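PDB 3ZED: RNA-directed RNA polymerase from Infectious pancreatic necrosis virus, which copies RNA from an RNA template as the viral replicase, adding nucleotides from ribonucleoside triphosphates with release of diphosphate, and is probably also found covalently attached to the genomic RNA. Local coordinates for residues 609-614 and 634-639. Residues are numbered along the deposited sequence; the frame is centred on the assembly and turned at random.
Sequences QIVRYE and MSLDKR
Met634 lays its CB almost squarely over the Tyr613 ring, 3.6 Å from the ring centroid and 6° off the normal, a CH-pi contact. A bend at chi2 carries the Met634 chain toward the phenol end, placing SD 4.6 Å from the ring centroid, oblique to the face, in a Met-aromatic contact. Arg612 CD lies against the opposite face of the ring, and Asp124 takes the hydroxyl in a hydrogen bond. Glu614 is held by both carboxylate oxygens: Ser635 OG, anti to its own backbone N (chi1 163°), donates to OE1 over 2.7 Å from well above the carboxylate plane, while Arg639 NH2 forms a 3.0 Å salt bridge to OE2. Arg617 and the backbone N of Leu675 add to this grip. The pair is an antiparallel helical hairpin of the thumb domain, helices 604-621 and 625-645, whose segments 609-614 and 634-639 run at 163° with axes 8.7 Å apart. Ile610 reaches across to the second helix, its CG1 3.7 Å from Lys638 CB and its CG2 over one face of the Arg639 guanidinium; Leu653 of helix 650-654 also touches Ile610 and Arg639. Arg639 NH2 has a further acceptor in Leu671 O, whereas its buried NE finds no partner. Packing is looser at the partly exposed margin, where Gln609 and Lys638 meet through Gln609 CB and Lys638 CD at 3.8 Å, without a hydrogen bond between them.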
loop_
_atom_site.group_PDB
_atom_site.type_symbol
_atom_site.label_atom_id
_atom_site.label_comp_id
_atom_site.label_asym_id
_atom_site.label_seq_id
_atom_site.Cartn_x
_atom_site.Cartn_y
_atom_site.Cartn_z
ATOM N N GLN B 609 -5.666 16.328 21.591
ATOM C CA GLN B 609 -5.547 17.772 21.367
ATOM C C GLN B 609 -4.099 18.227 21.479
ATOM O O GLN B 609 -3.631 18.984 20.624
ATOM C CB GLN B 609 -6.421 18.549 22.373
ATOM C CG GLN B 609 -7.926 18.413 22.122
ATOM C CD GLN B 609 -8.374 19.034 20.811
ATOM O OE1 GLN B 609 -8.086 20.203 20.505
ATOM N NE2 GLN B 609 -9.090 18.254 20.013
ATOM N N ILE B 610 -3.380 17.741 22.505
ATOM C CA ILE B 610 -1.960 18.045 22.704
ATOM C C ILE B 610 -1.141 17.380 21.573
ATOM O O ILE B 610 -0.263 18.034 21.002
ATOM C CB ILE B 610 -1.484 17.593 24.109
ATOM C CG1 ILE B 610 -2.223 18.391 25.222
ATOM C CG2 ILE B 610 0.055 17.683 24.240
ATOM C CD1 ILE B 610 -2.300 17.713 26.561
ATOM N N VAL B 611 -1.424 16.088 21.279
ATOM C CA VAL B 611 -0.751 15.297 20.245
ATOM C C VAL B 611 -0.822 16.031 18.870
ATOM O O VAL B 611 0.201 16.181 18.215
ATOM C CB VAL B 611 -1.311 13.845 20.177
ATOM C CG1 VAL B 611 -0.807 13.092 18.940
ATOM C CG2 VAL B 611 -0.955 13.061 21.445
ATOM N N ARG B 612 -2.007 16.500 18.473
ATOM C CA ARG B 612 -2.258 17.208 17.211
ATOM C C ARG B 612 -1.287 18.389 17.009
ATOM O O ARG B 612 -0.669 18.482 15.957
ATOM C CB ARG B 612 -3.716 17.695 17.172
ATOM C CG ARG B 612 -4.031 18.673 16.043
ATOM C CD ARG B 612 -5.186 19.577 16.422
ATOM N NE ARG B 612 -6.462 18.878 16.303
ATOM C CZ ARG B 612 -7.643 19.452 16.462
ATOM N NH1 ARG B 612 -7.725 20.745 16.756
ATOM N NH2 ARG B 612 -8.752 18.746 16.312
ATOM N N TYR B 613 -1.150 19.270 18.017
ATOM C CA TYR B 613 -0.269 20.433 17.946
ATOM C C TYR B 613 1.212 20.057 18.074
ATOM O O TYR B 613 2.024 20.689 17.425
ATOM C CB TYR B 613 -0.674 21.483 18.983
ATOM C CG TYR B 613 -2.034 22.061 18.663
ATOM C CD1 TYR B 613 -2.258 22.751 17.470
ATOM C CD2 TYR B 613 -3.126 21.826 19.496
ATOM C CE1 TYR B 613 -3.523 23.221 17.131
ATOM C CE2 TYR B 613 -4.402 22.282 19.160
ATOM C CZ TYR B 613 -4.595 22.978 17.975
ATOM O OH TYR B 613 -5.824 23.498 17.660
ATOM N N GLU B 614 1.565 19.006 18.830
ATOM C CA GLU B 614 2.951 18.565 18.936
ATOM C C GLU B 614 3.419 17.879 17.647
ATOM O O GLU B 614 4.534 18.142 17.200
ATOM C CB GLU B 614 3.154 17.620 20.142
ATOM C CG GLU B 614 3.021 18.270 21.512
ATOM C CD GLU B 614 4.066 19.309 21.870
ATOM O OE1 GLU B 614 3.967 20.457 21.386
ATOM O OE2 GLU B 614 4.967 18.987 22.669
ATOM N N MET B 634 -0.744 26.799 21.474
ATOM C CA MET B 634 -1.876 25.877 21.537
ATOM C C MET B 634 -1.527 24.633 22.351
ATOM O O MET B 634 -2.334 24.201 23.167
ATOM C CB MET B 634 -2.329 25.483 20.131
ATOM C CG MET B 634 -3.095 26.572 19.429
ATOM S SD MET B 634 -4.847 26.554 19.868
ATOM C CE MET B 634 -4.880 27.704 21.198
ATOM N N SER B 635 -0.320 24.081 22.140
ATOM C CA SER B 635 0.170 22.889 22.825
ATOM C C SER B 635 0.348 23.133 24.336
ATOM O O SER B 635 -0.039 22.277 25.134
ATOM C CB SER B 635 1.483 22.429 22.206
ATOM O OG SER B 635 2.149 21.538 23.083
ATOM N N LEU B 636 0.918 24.289 24.723
ATOM C CA LEU B 636 1.146 24.613 26.134
ATOM C C LEU B 636 -0.174 24.996 26.829
ATOM O O LEU B 636 -0.382 24.595 27.974
ATOM C CB LEU B 636 2.213 25.712 26.300
ATOM C CG LEU B 636 3.668 25.339 25.899
ATOM C CD1 LEU B 636 4.589 26.554 25.962
ATOM C CD2 LEU B 636 4.245 24.237 26.791
ATOM N N ASP B 637 -1.083 25.706 26.122
ATOM C CA ASP B 637 -2.396 26.077 26.655
ATOM C C ASP B 637 -3.252 24.823 26.901
ATOM O O ASP B 637 -3.931 24.758 27.923
ATOM C CB ASP B 637 -3.125 27.061 25.725
ATOM C CG ASP B 637 -4.374 27.691 26.322
ATOM O OD1 ASP B 637 -4.239 28.499 27.273
ATOM O OD2 ASP B 637 -5.483 27.414 25.807
ATOM N N LYS B 638 -3.195 23.825 25.988
ATOM C CA LYS B 638 -3.916 22.554 26.124
ATOM C C LYS B 638 -3.354 21.746 27.296
ATOM O O LYS B 638 -4.121 21.086 27.998
ATOM C CB LYS B 638 -3.854 21.710 24.832
ATOM C CG LYS B 638 -4.600 22.271 23.609
ATOM C CD LYS B 638 -6.111 22.145 23.667
ATOM C CE LYS B 638 -6.737 23.022 22.615
ATOM N NZ LYS B 638 -8.043 23.569 23.063
ATOM N N ARG B 639 -2.019 21.797 27.500
ATOM C CA ARG B 639 -1.323 21.114 28.589
ATOM C C ARG B 639 -1.672 21.752 29.937
ATOM O O ARG B 639 -1.757 21.043 30.944
ATOM C CB ARG B 639 0.193 21.152 28.367
ATOM C CG ARG B 639 0.719 20.138 27.363
ATOM C CD ARG B 639 2.232 20.215 27.320
ATOM N NE ARG B 639 2.792 19.506 26.168
ATOM C CZ ARG B 639 3.133 18.224 26.164
ATOM N NH1 ARG B 639 2.988 17.485 27.260
ATOM N NH2 ARG B 639 3.628 17.672 25.071
#